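Local atomic coordinates of hypothetical glycoside hydrolase (Parabacteroides distasonis, PDB entry 3TAW), a protein that is of unknown function but belongs to a family of glycoside hydrolase-like proteins built on a five-bladed beta-propeller. Residues A[18-23]-A[345-350]; A[47-52]-A[341-346]; A[64-69]-A[84-89]. All coordinates share one frame; numbering follows the deposited sequence.

How the interactions relate
Interactions 1 and 2 follow one another along strand 344-350, share Val345 and Ala346, and have centres about 15 Å apart: the loop 18-23 lies along the strand's later residues, while 47-52 meets its start and the turn before it. Interaction 3 belongs to the sheet that strand 49-58 opens. Its centre is about 11 Å from that of interaction 2, and the two are joined by probable hydrogen bonds from Phe51 N to Arg67 O (2.8 Å) and from Glu69 N to Asp49 O (2.9 Å). Interactions 1 and 3 touch where Val345 CG2 packs on Tyr66 CB at 4.0 Å. An unidentified ligand lies beside Asn52 and Asp342 of interaction 2.

Interaction 1. Residues A[18-23]-A[345-350]; sequences ERPTGV and VAVAVS
Glu18 N donates to Val349 O at 2.9 Å, and Val349 N answers to Glu18 O at the same length, making one antiparallel bridge of the hydrogen-bonded kind. Through it the N-terminal loop attaches to strand 344-350, the edge strand of the last sheet of the beta-propeller. The return bond reaches Glu18 O from above its carbonyl plane, 38° out of it, and the same oxygen also receives a CA-H contact from Ala348 CA at 3.4 Å.

After this single bridge the loop lifts off the strand and apolar packing takes over. Pro20 lays its ring across Val347 and Val349, two alternate residues of the strand: CG rests on Val349 CG2 at 3.9 Å, while CD lies 3.5 Å from Val347 O, an oxygen that also accepts a hydrogen bond from Asn24. The side chain of Arg19 leaves the strand for a salt bridge with Glu312, and Ser350 OG is bonded to Asp15 O, three residues before Glu18. In Val347, CG1 sits between the backbone N and the carbonyl carbon (chi1 69°), a torsion that turns this methyl to the loop, 4.1 Å from Pro20 CD and 4.2 Å from Val23 CG2.

Interaction 2. Residues A[47-52]-A[341-346]; sequences ESDTFN and ADSFVA
Phe51 packs flat against the backbone of the turn at Asp342, whose carbonyl O stands 3.3 Å above the ring plane, over the centre of the ring. Asp342 CA comes in at 3.3 Å from Phe51 CD2, and Asp342 CB makes an off-centre CH-pi contact with the same ring. The ring gets there because CG lies between the backbone N and the carbonyl carbon (chi1 58°), while Gln316 supplies the hydrogen bond to Asp342 O. Beside it, Ser343 OG donates to Asp49 OD1 at 2.8 Å, arriving on the anti side and 34° out of the carboxylate plane. Asp49 OD2 is in turn engaged by Ser48 OG and by a salt bridge to Arg79, which leaves the carboxylate little freedom to rotate.

The contact joins the first and last sheets of the propeller. Strands 49-51 and 344-346 run in similar directions, 29° apart, and each begins at a classic beta bulge, Ser48-Asp49 opposite Glu69 and Ser343-Phe344 opposite Cys340. Thr50 N donates to Ser343 O at 3.1 Å, nearly straight at the hydrogen but well above the carbonyl plane; beyond it Val345 CG2 rests 3.6 Å from Phe51 CA.

Toward Asn52 the fit is looser and water takes part. One water donates to Asn52 OD1 and to Asp342 OD1, the latter at 2.7 Å, and accepts from Asp342 N, bridging two side chains whose amide and carboxylate planes are nearly perpendicular. Asn52 ND2 bonds instead to Asp120 and to an unidentified ligand. Phe344 starts its side chain away from 47-52, and a second water lies 3.6 Å above one face of its ring, toward the rim.

Interaction 3. Residues A[64-69]-A[84-89]; sequences VMYRAE and GYATST. With EDO (1,2-ethanediol), chain M.
Val64 and Ala86 exchange two backbone hydrogen bonds, Val64 N to Ala86 O at 2.8 Å and Ala86 N to Val64 O at 2.9 Å, as a hydrogen-bonded antiparallel pair of the hairpin formed by strands 61-69 and 81-88. Two residues further, Gly84 N donates to Tyr66 O at 2.9 Å, in the carbonyl plane. A water then ties the side chain of Tyr66 to the facing chain: it donates to Tyr66 OH at 2.6 Å and accepts from Tyr85 N. The same hydroxyl is bonded to Glu46 and Arg96.

Tyr66 takes the rarer setting with CG between backbone N and carbonyl carbon (chi1 54°), which lays its ring over the facing chain. Gly84, with no side chain in the way, puts its CA over one face, 3.9 Å from the ring centroid, while Ala86 CB meets the edge at CE1. Gly84 O is buried without a hydrogen-bond donor; it receives a CA-H contact from Met65 CA at 3.1 Å, the residue being modelled as selenomethionine.

At the far end Thr87 OG1 is hydrogen-bonded to a 1,2-ethanediol molecule. In the four-stranded sheet the hairpin is central, flanked by strand 49-58 beside 61-69 and by the short strand 95-96 beside 81-88.

Interaction 1. Residues A[18-23]-A[345-350]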
ATOM      1  N   GLU A  18      17.726   3.284  -5.375  1.00 17.80           N
ATOM      2  CA  GLU A  18      18.552   2.303  -6.068  1.00 19.22           C
ATOM      3  C   GLU A  18      18.297   0.941  -5.448  1.00 17.48           C
ATOM      4  O   GLU A  18      18.248   0.803  -4.228  1.00 17.09           O
ATOM      5  CB  GLU A  18      20.039   2.625  -5.928  1.00 21.96           C
ATOM      6  CG  GLU A  18      20.391   4.049  -6.270  1.00 25.01           C
ATOM      7  CD  GLU A  18      21.881   4.291  -6.379  1.00 28.87           C
ATOM      8  OE1 GLU A  18      22.681   3.399  -6.024  1.00 32.73           O
ATOM      9  OE2 GLU A  18      22.249   5.384  -6.849  1.00 34.89           O
ATOM     10  N   ARG A  19      18.122  -0.062  -6.294  1.00 16.82           N
ATOM     11  CA  ARG A  19      18.086  -1.449  -5.832  1.00 16.56           C
ATOM     12  C   ARG A  19      19.483  -1.842  -5.358  1.00 17.18           C
ATOM     13  O   ARG A  19      20.432  -1.735  -6.119  1.00 17.32           O
ATOM     14  CB  ARG A  19      17.698  -2.376  -6.985  1.00 16.77           C
ATOM     15  CG  ARG A  19      16.324  -2.115  -7.575  1.00 16.20           C
ATOM     16  CD  ARG A  19      16.221  -2.717  -8.974  1.00 16.49           C
ATOM     17  NE  ARG A  19      14.881  -2.610  -9.555  1.00 15.99           N
ATOM     18  CZ  ARG A  19      14.402  -1.516 -10.137  1.00 16.71           C
ATOM     19  NH1 ARG A  19      15.138  -0.413 -10.231  1.00 16.97           N
ATOM     20  NH2 ARG A  19      13.181  -1.510 -10.650  1.00 16.37           N
ATOM     21  N   PRO A  20      19.630  -2.308  -4.111  1.00 17.26           N
ATOM     22  CA  PRO A  20      20.984  -2.735  -3.708  1.00 18.34           C
ATOM     23  C   PRO A  20      21.424  -3.899  -4.553  1.00 19.01           C
ATOM     24  O   PRO A  20      20.629  -4.808  -4.802  1.00 18.16           O
ATOM     25  CB  PRO A  20      20.803  -3.162  -2.239  1.00 18.15           C
ATOM     26  CG  PRO A  20      19.532  -2.469  -1.804  1.00 17.43           C
ATOM     27  CD  PRO A  20      18.649  -2.487  -3.023  1.00 17.21           C
ATOM     28  N   THR A  21      22.683  -3.880  -4.988  1.00 20.54           N
ATOM     29  CA  THR A  21      23.169  -4.843  -5.977  1.00 21.75           C
ATOM     30  C   THR A  21      22.960  -6.296  -5.531  1.00 21.28           C
ATOM     31  O   THR A  21      23.418  -6.705  -4.461  1.00 20.37           O
ATOM     32  CB  THR A  21      24.666  -4.596  -6.297  1.00 22.91           C
ATOM     33  OG1 THR A  21      24.878  -3.196  -6.607  1.00 24.38           O
ATOM     34  CG2 THR A  21      25.122  -5.460  -7.485  1.00 24.65           C
ATOM     35  N   GLY A  22      22.247  -7.058  -6.357  1.00 21.75           N
ATOM     36  CA  GLY A  22      22.103  -8.498  -6.168  1.00 21.53           C
ATOM     37  C   GLY A  22      21.227  -9.011  -5.044  1.00 21.17           C
ATOM     38  O   GLY A  22      21.141 -10.220  -4.881  1.00 23.35           O
ATOM     39  N   VAL A  23      20.546  -8.134  -4.298  1.00 19.58           N
ATOM     40  CA  VAL A  23      19.785  -8.556  -3.107  1.00 18.69           C
ATOM     41  C   VAL A  23      18.332  -8.954  -3.377  1.00 17.83           C
ATOM     42  O   VAL A  23      17.736  -9.726  -2.606  1.00 18.44           O
ATOM     43  CB  VAL A  23      19.783  -7.488  -1.978  1.00 18.48           C
ATOM     44  CG1 VAL A  23      21.188  -7.020  -1.674  1.00 19.08           C
ATOM     45  CG2 VAL A  23      18.860  -6.303  -2.293  1.00 17.39           C
ATOM     46  N   VAL A 345       8.590  -9.668  -3.098  1.00 12.72           N
ATOM     47  CA  VAL A 345       8.870  -8.372  -2.494  1.00 12.07           C
ATOM     48  C   VAL A 345      10.319  -7.966  -2.785  1.00 12.16           C
ATOM     49  O   VAL A 345      11.245  -8.771  -2.620  1.00 12.88           O
ATOM     50  CB  VAL A 345       8.632  -8.380  -0.989  1.00 11.48           C
ATOM     51  CG1 VAL A 345       9.027  -7.006  -0.379  1.00 11.08           C
ATOM     52  CG2 VAL A 345       7.160  -8.734  -0.692  1.00 11.60           C
ATOM     53  N   ALA A 346      10.501  -6.715  -3.180  1.00 12.18           N
ATOM     54  CA  ALA A 346      11.823  -6.113  -3.381  1.00 12.40           C
ATOM     55  C   ALA A 346      11.962  -4.798  -2.604  1.00 12.41           C
ATOM     56  O   ALA A 346      10.959  -4.244  -2.124  1.00 11.83           O
ATOM     57  CB  ALA A 346      12.117  -5.889  -4.887  1.00 13.05           C
ATOM     58  N   VAL A 347      13.221  -4.374  -2.432  1.00 12.69           N
ATOM     59  CA  VAL A 347      13.584  -3.138  -1.747  1.00 12.38           C
ATOM     60  C   VAL A 347      14.416  -2.222  -2.665  1.00 12.88           C
ATOM     61  O   VAL A 347      15.230  -2.683  -3.464  1.00 13.09           O
ATOM     62  CB  VAL A 347      14.333  -3.409  -0.411  1.00 12.51           C
ATOM     63  CG1 VAL A 347      15.737  -4.006  -0.636  1.00 12.91           C
ATOM     64  CG2 VAL A 347      14.384  -2.140   0.447  1.00 12.34           C
ATOM     65  N   ALA A 348      14.189  -0.922  -2.548  1.00 12.77           N
ATOM     66  CA  ALA A 348      15.085   0.088  -3.109  1.00 13.01           C
ATOM     67  C   ALA A 348      15.376   1.102  -1.987  1.00 13.22           C
ATOM     68  O   ALA A 348      14.551   1.316  -1.085  1.00 12.54           O
ATOM     69  CB  ALA A 348      14.463   0.776  -4.355  1.00 13.10           C
ATOM     70  N   VAL A 349      16.553   1.712  -2.043  1.00 13.66           N
ATOM     71  CA  VAL A 349      17.059   2.533  -0.936  1.00 13.88           C
ATOM     72  C   VAL A 349      17.458   3.881  -1.485  1.00 14.82           C
ATOM     73  O   VAL A 349      17.986   3.967  -2.594  1.00 15.33           O
ATOM     74  CB  VAL A 349      18.228   1.830  -0.209  1.00 14.60           C
ATOM     75  CG1 VAL A 349      18.683   2.619   1.028  1.00 15.40           C
ATOM     76  CG2 VAL A 349      17.805   0.424   0.208  1.00 14.52           C
ATOM     77  N   SER A 350      17.124   4.942  -0.754  1.00 14.62           N
ATOM     78  CA  SER A 350      17.538   6.300  -1.117  1.00 15.41           C
ATOM     79  C   SER A 350      18.128   7.056   0.074  1.00 16.83           C
ATOM     80  O   SER A 350      17.715   6.859   1.215  1.00 16.25           O
ATOM     81  CB  SER A 350      16.344   7.097  -1.624  1.00 15.12           C
ATOM     82  OG  SER A 350      16.732   8.441  -1.914  1.00 15.34           O
TER

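Interaction 2. Residues A[47-52]-A[341-346]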
ATOM      1  N   GLU A  47       2.835 -20.213  -0.052  1.00 16.78           N
ATOM      2  CA  GLU A  47       3.437 -21.108  -1.028  1.00 18.57           C
ATOM      3  C   GLU A  47       3.491 -20.554  -2.441  1.00 17.75           C
ATOM      4  O   GLU A  47       4.359 -20.927  -3.214  1.00 17.91           O
ATOM      5  CB  GLU A  47       2.641 -22.421  -1.006  1.00 20.58           C
ATOM      6  CG  GLU A  47       3.058 -23.466  -1.987  1.00 24.24           C
ATOM      7  CD  GLU A  47       2.357 -24.775  -1.690  1.00 24.78           C
ATOM      8  OE1 GLU A  47       1.115 -24.799  -1.784  1.00 26.04           O
ATOM      9  OE2 GLU A  47       3.051 -25.748  -1.317  1.00 30.44           O
ATOM     10  N   SER A  48       2.563 -19.678  -2.799  1.00 17.51           N
ATOM     11  CA  SER A  48       2.441 -19.265  -4.205  1.00 17.50           C
ATOM     12  C   SER A  48       3.146 -17.958  -4.544  1.00 16.53           C
ATOM     13  O   SER A  48       3.942 -17.894  -5.484  1.00 16.42           O
ATOM     14  CB  SER A  48       0.971 -19.167  -4.594  1.00 18.75           C
ATOM     15  OG  SER A  48       0.844 -18.993  -6.010  1.00 20.22           O
ATOM     16  N   ASP A  49       2.838 -16.911  -3.795  1.00 15.37           N
ATOM     17  CA  ASP A  49       3.335 -15.557  -4.110  1.00 15.01           C
ATOM     18  C   ASP A  49       3.408 -14.735  -2.825  1.00 14.09           C
ATOM     19  O   ASP A  49       2.559 -14.875  -1.968  1.00 14.01           O
ATOM     20  CB  ASP A  49       2.414 -14.878  -5.114  1.00 15.83           C
ATOM     21  CG  ASP A  49       2.396 -15.582  -6.480  1.00 16.54           C
ATOM     22  OD1 ASP A  49       3.350 -15.390  -7.256  1.00 17.12           O
ATOM     23  OD2 ASP A  49       1.417 -16.324  -6.771  1.00 17.88           O
ATOM     24  N   THR A  50       4.421 -13.884  -2.711  1.00 13.43           N
ATOM     25  CA  THR A  50       4.631 -13.026  -1.543  1.00 12.79           C
ATOM     26  C   THR A  50       4.969 -11.645  -2.087  1.00 12.88           C
ATOM     27  O   THR A  50       6.038 -11.458  -2.675  1.00 12.85           O
ATOM     28  CB  THR A  50       5.789 -13.533  -0.651  1.00 12.72           C
ATOM     29  OG1 THR A  50       6.962 -13.762  -1.448  1.00 12.88           O
ATOM     30  CG2 THR A  50       5.374 -14.819   0.075  1.00 12.78           C
ATOM     31  N   PHE A  51       4.062 -10.680  -1.900  1.00 12.53           N
ATOM     32  CA  PHE A  51       4.183  -9.417  -2.630  1.00 12.45           C
ATOM     33  C   PHE A  51       3.536  -8.268  -1.854  1.00 12.37           C
ATOM     34  O   PHE A  51       3.492  -8.349  -0.628  1.00 12.64           O
ATOM     35  CB  PHE A  51       3.654  -9.605  -4.089  1.00 12.74           C
ATOM     36  CG  PHE A  51       2.203 -10.077  -4.210  1.00 12.89           C
ATOM     37  CD1 PHE A  51       1.821 -11.390  -3.860  1.00 12.96           C
ATOM     38  CD2 PHE A  51       1.248  -9.259  -4.792  1.00 12.97           C
ATOM     39  CE1 PHE A  51       0.519 -11.812  -4.003  1.00 13.48           C
ATOM     40  CE2 PHE A  51      -0.075  -9.692  -4.966  1.00 13.51           C
ATOM     41  CZ  PHE A  51      -0.445 -10.965  -4.578  1.00 13.48           C
ATOM     42  N   ASN A  52       3.185  -7.182  -2.556  1.00 12.34           N
ATOM     43  CA  ASN A  52       2.439  -6.000  -2.044  1.00 12.04           C
ATOM     44  C   ASN A  52       2.523  -5.807  -0.539  1.00 11.79           C
ATOM     45  O   ASN A  52       1.587  -6.139   0.192  1.00 12.34           O
ATOM     46  CB  ASN A  52       0.996  -6.043  -2.533  1.00 12.55           C
ATOM     47  CG  ASN A  52       0.902  -5.895  -4.034  1.00 12.56           C
ATOM     48  OD1 ASN A  52       1.941  -5.816  -4.696  1.00 12.86           O
ATOM     49  ND2 ASN A  52      -0.324  -5.865  -4.586  1.00 12.89           N
ATOM     50  N   ALA A 341       5.605  -7.854  -9.802  1.00 14.10           N
ATOM     51  CA  ALA A 341       4.724  -8.632 -10.688  1.00 14.62           C
ATOM     52  C   ALA A 341       3.767  -9.573  -9.930  1.00 14.50           C
ATOM     53  O   ALA A 341       3.488 -10.688 -10.385  1.00 14.90           O
ATOM     54  CB  ALA A 341       5.567  -9.403 -11.754  1.00 15.23           C
ATOM     55  N   ASP A 342       3.261  -9.096  -8.783  1.00 14.13           N
ATOM     56  CA  ASP A 342       2.348  -9.846  -7.899  1.00 13.96           C
ATOM     57  C   ASP A 342       2.949 -11.168  -7.407  1.00 14.10           C
ATOM     58  O   ASP A 342       2.209 -12.122  -7.106  1.00 14.54           O
ATOM     59  CB  ASP A 342       0.976 -10.094  -8.554  1.00 14.84           C
ATOM     60  CG  ASP A 342       0.088  -8.854  -8.584  1.00 15.24           C
ATOM     61  OD1 ASP A 342       0.517  -7.777  -8.115  1.00 15.41           O
ATOM     62  OD2 ASP A 342      -1.067  -9.010  -9.022  1.00 16.46           O
ATOM     63  N   SER A 343       4.276 -11.218  -7.295  1.00 14.09           N
ATOM     64  CA  SER A 343       4.954 -12.475  -6.975  1.00 14.33           C
ATOM     65  C   SER A 343       6.032 -12.433  -5.909  1.00 14.03           C
ATOM     66  O   SER A 343       6.226 -13.442  -5.215  1.00 13.96           O
ATOM     67  CB  SER A 343       5.546 -13.103  -8.234  1.00 14.99           C
ATOM     68  OG  SER A 343       4.512 -13.605  -9.069  1.00 15.41           O
ATOM     69  N   PHE A 344       6.764 -11.318  -5.819  1.00 13.86           N
ATOM     70  CA  PHE A 344       7.864 -11.167  -4.862  1.00 13.63           C
ATOM     71  C   PHE A 344       7.815  -9.797  -4.175  1.00 13.08           C
ATOM     72  O   PHE A 344       7.083  -8.905  -4.610  1.00 13.27           O
ATOM     73  CB  PHE A 344       9.229 -11.333  -5.522  1.00 14.23           C
ATOM     74  CG  PHE A 344       9.393 -12.646  -6.266  1.00 15.33           C
ATOM     75  CD1 PHE A 344       9.765 -13.789  -5.601  1.00 16.34           C
ATOM     76  CD2 PHE A 344       9.167 -12.719  -7.634  1.00 16.17           C
ATOM     77  CE1 PHE A 344       9.916 -15.002  -6.285  1.00 17.22           C
ATOM     78  CE2 PHE A 344       9.301 -13.936  -8.312  1.00 17.30           C
ATOM     79  CZ  PHE A 344       9.679 -15.062  -7.630  1.00 17.28           C
ATOM     80  N   VAL A 345       8.590  -9.668  -3.098  1.00 12.72           N
ATOM     81  CA  VAL A 345       8.870  -8.372  -2.494  1.00 12.07           C
ATOM     82  C   VAL A 345      10.319  -7.966  -2.785  1.00 12.16           C
ATOM     83  O   VAL A 345      11.245  -8.771  -2.620  1.00 12.88           O
ATOM     84  CB  VAL A 345       8.632  -8.380  -0.989  1.00 11.48           C
ATOM     85  CG1 VAL A 345       9.027  -7.006  -0.379  1.00 11.08           C
ATOM     86  CG2 VAL A 345       7.160  -8.734  -0.692  1.00 11.60           C
ATOM     87  N   ALA A 346      10.501  -6.715  -3.180  1.00 12.18           N
ATOM     88  CA  ALA A 346      11.823  -6.113  -3.381  1.00 12.40           C
ATOM     89  C   ALA A 346      11.962  -4.798  -2.604  1.00 12.41           C
ATOM     90  O   ALA A 346      10.959  -4.244  -2.124  1.00 11.83           O
ATOM     91  CB  ALA A 346      12.117  -5.889  -4.887  1.00 13.05           C
TER
HETATM   92  O   HOH W   1       6.325 -16.020  -6.529  1.00 20.46           O
HETATM   93  O   HOH W   2       2.708  -6.456  -7.391  1.00 13.52           O

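Interaction 3. Residues A[64-69]-A[84-89]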
ATOM      1  N   VAL A  64       8.354  -5.717   7.828  1.00 11.33           N
ATOM      2  CA  VAL A  64       7.609  -5.798   6.591  1.00 11.08           C
ATOM      3  C   VAL A  64       6.506  -6.801   6.815  1.00 11.78           C
ATOM      4  O   VAL A  64       6.778  -7.952   7.211  1.00 11.92           O
ATOM      5  CB  VAL A  64       8.491  -6.206   5.423  1.00 11.18           C
ATOM      6  CG1 VAL A  64       7.628  -6.653   4.207  1.00 11.24           C
ATOM      7  CG2 VAL A  64       9.415  -5.030   5.041  1.00 11.47           C
HETATM    8  N   MSE A  65       5.274  -6.384   6.530  1.00 11.85           N
HETATM    9  CA  MSE A  65       4.129  -7.286   6.550  1.00 12.20           C
HETATM   10  C   MSE A  65       3.708  -7.516   5.105  1.00 11.63           C
HETATM   11  O   MSE A  65       3.060  -6.681   4.474  1.00 11.47           O
HETATM   12  CB  MSE A  65       3.005  -6.731   7.441  1.00 12.90           C
HETATM   13  CG  MSE A  65       3.424  -6.699   8.898  1.00 14.22           C
HETATM   14 SE   MSE A  65       1.973  -6.254  10.120  0.75 15.27          SE
HETATM   15  CE  MSE A  65       0.705  -7.673   9.852  1.00 17.25           C
ATOM     16  N   TYR A  66       4.134  -8.643   4.567  1.00 11.41           N
ATOM     17  CA  TYR A  66       3.943  -8.925   3.142  1.00 11.37           C
ATOM     18  C   TYR A  66       2.628  -9.633   2.875  1.00 11.66           C
ATOM     19  O   TYR A  66       2.124 -10.412   3.698  1.00 12.27           O
ATOM     20  CB  TYR A  66       5.124  -9.706   2.588  1.00 11.68           C
ATOM     21  CG  TYR A  66       5.478 -10.981   3.332  1.00 11.87           C
ATOM     22  CD1 TYR A  66       6.343 -10.962   4.423  1.00 11.95           C
ATOM     23  CD2 TYR A  66       4.976 -12.209   2.927  1.00 12.07           C
ATOM     24  CE1 TYR A  66       6.704 -12.144   5.105  1.00 12.23           C
ATOM     25  CE2 TYR A  66       5.313 -13.374   3.578  1.00 12.74           C
ATOM     26  CZ  TYR A  66       6.184 -13.338   4.694  1.00 12.47           C
ATOM     27  OH  TYR A  66       6.551 -14.488   5.338  1.00 12.73           O
ATOM     28  N   ARG A  67       2.055  -9.351   1.710  1.00 11.39           N
ATOM     29  CA  ARG A  67       0.877 -10.055   1.261  1.00 11.82           C
ATOM     30  C   ARG A  67       1.307 -11.421   0.790  1.00 12.48           C
ATOM     31  O   ARG A  67       2.114 -11.521  -0.113  1.00 13.02           O
ATOM     32  CB  ARG A  67       0.186  -9.310   0.124  1.00 12.25           C
ATOM     33  CG  ARG A  67      -1.076 -10.019  -0.366  1.00 12.78           C
ATOM     34  CD  ARG A  67      -1.707  -9.280  -1.540  1.00 13.56           C
ATOM     35  NE  ARG A  67      -2.716 -10.075  -2.218  1.00 13.61           N
ATOM     36  CZ  ARG A  67      -3.426  -9.669  -3.274  1.00 14.25           C
ATOM     37  NH1 ARG A  67      -3.273  -8.446  -3.778  1.00 14.40           N
ATOM     38  NH2 ARG A  67      -4.303 -10.495  -3.830  1.00 14.80           N
ATOM     39  N   ALA A  68       0.786 -12.473   1.417  1.00 12.77           N
ATOM     40  CA  ALA A  68       1.142 -13.837   1.054  1.00 13.09           C
ATOM     41  C   ALA A  68      -0.097 -14.542   0.525  1.00 13.67           C
ATOM     42  O   ALA A  68      -1.169 -14.433   1.101  1.00 13.49           O
ATOM     43  CB  ALA A  68       1.679 -14.603   2.264  1.00 12.70           C
ATOM     44  N   GLU A  69       0.068 -15.263  -0.574  1.00 14.19           N
ATOM     45  CA  GLU A  69      -1.022 -16.027  -1.142  1.00 15.01           C
ATOM     46  C   GLU A  69      -0.714 -17.511  -1.139  1.00 16.06           C
ATOM     47  O   GLU A  69       0.405 -17.929  -1.452  1.00 16.43           O
ATOM     48  CB  GLU A  69      -1.312 -15.568  -2.565  1.00 14.94           C
ATOM     49  CG  GLU A  69      -2.115 -14.277  -2.649  1.00 14.90           C
ATOM     50  CD  GLU A  69      -2.490 -13.900  -4.081  1.00 15.44           C
ATOM     51  OE1 GLU A  69      -1.725 -14.270  -5.007  1.00 15.76           O
ATOM     52  OE2 GLU A  69      -3.557 -13.254  -4.273  1.00 15.54           O
ATOM     53  N   GLY A  84       2.180 -11.796   6.282  1.00 12.00           N
ATOM     54  CA  GLY A  84       3.364 -12.270   6.981  1.00 12.57           C
ATOM     55  C   GLY A  84       3.960 -11.208   7.867  1.00 13.32           C
ATOM     56  O   GLY A  84       3.512 -10.056   7.876  1.00 14.34           O
ATOM     57  N   TYR A  85       4.942 -11.604   8.671  1.00 13.42           N
ATOM     58  CA  TYR A  85       5.617 -10.694   9.590  1.00 13.49           C
ATOM     59  C   TYR A  85       7.117 -10.978   9.488  1.00 13.42           C
ATOM     60  O   TYR A  85       7.582 -12.069   9.826  1.00 13.88           O
ATOM     61  CB  TYR A  85       5.127 -10.927  11.019  1.00 14.37           C
ATOM     62  CG  TYR A  85       5.687  -9.982  12.046  1.00 14.87           C
ATOM     63  CD1 TYR A  85       6.908 -10.246  12.668  1.00 15.57           C
ATOM     64  CD2 TYR A  85       4.999  -8.831  12.425  1.00 15.93           C
ATOM     65  CE1 TYR A  85       7.424  -9.371  13.642  1.00 16.29           C
ATOM     66  CE2 TYR A  85       5.515  -7.957  13.380  1.00 16.40           C
ATOM     67  CZ  TYR A  85       6.724  -8.225  13.977  1.00 17.10           C
ATOM     68  OH  TYR A  85       7.251  -7.360  14.938  1.00 18.87           O
ATOM     69  N   ALA A  86       7.875 -10.002   9.008  1.00 12.98           N
ATOM     70  CA  ALA A  86       9.304 -10.176   8.778  1.00 12.97           C
ATOM     71  C   ALA A  86      10.047  -8.982   9.349  1.00 13.12           C
ATOM     72  O   ALA A  86       9.623  -7.838   9.141  1.00 12.32           O
ATOM     73  CB  ALA A  86       9.578 -10.297   7.290  1.00 13.56           C
ATOM     74  N   THR A  87      11.159  -9.233  10.040  1.00 12.74           N
ATOM     75  CA  THR A  87      11.933  -8.152  10.643  1.00 12.48           C
ATOM     76  C   THR A  87      13.344  -8.058  10.050  1.00 13.03           C
ATOM     77  O   THR A  87      13.919  -9.054   9.592  1.00 12.51           O
ATOM     78  CB  THR A  87      12.092  -8.303  12.159  1.00 12.95           C
ATOM     79  OG1 THR A  87      12.941  -9.422  12.444  1.00 13.85           O
ATOM     80  CG2 THR A  87      10.745  -8.493  12.847  1.00 13.61           C
ATOM     81  N   SER A  88      13.918  -6.857  10.111  1.00 12.72           N
ATOM     82  CA  SER A  88      15.267  -6.655   9.578  1.00 13.15           C
ATOM     83  C   SER A  88      15.966  -5.521  10.300  1.00 13.86           C
ATOM     84  O   SER A  88      15.308  -4.576  10.751  1.00 13.75           O
ATOM     85  CB  SER A  88      15.203  -6.303   8.077  1.00 12.96           C
ATOM     86  OG  SER A  88      16.504  -6.111   7.562  1.00 13.23           O
ATOM     87  N   THR A  89      17.288  -5.622  10.409  1.00 14.13           N
ATOM     88  CA  THR A  89      18.087  -4.527  10.964  1.00 14.99           C
ATOM     89  C   THR A  89      18.903  -3.818   9.896  1.00 15.35           C
ATOM     90  O   THR A  89      19.582  -2.834  10.213  1.00 15.89           O
ATOM     91  CB  THR A  89      19.015  -4.988  12.091  1.00 15.70           C
ATOM     92  OG1 THR A  89      19.894  -6.017  11.613  1.00 16.27           O
ATOM     93  CG2 THR A  89      18.191  -5.503  13.255  1.00 16.46           C
TER
HETATM   94  C1  EDO M 398      16.628  -9.626  11.887  1.00 27.28           C
HETATM   95  O1  EDO M 398      15.649  -8.966  12.668  1.00 24.94           O
HETATM   96  C2  EDO M 398      17.387 -10.565  12.813  1.00 29.05           C
HETATM   97  O2  EDO M 398      17.991  -9.802  13.869  1.00 31.00           O
HETATM   98  O   HOH W   3       6.161 -14.067   7.893  0.50 12.68           O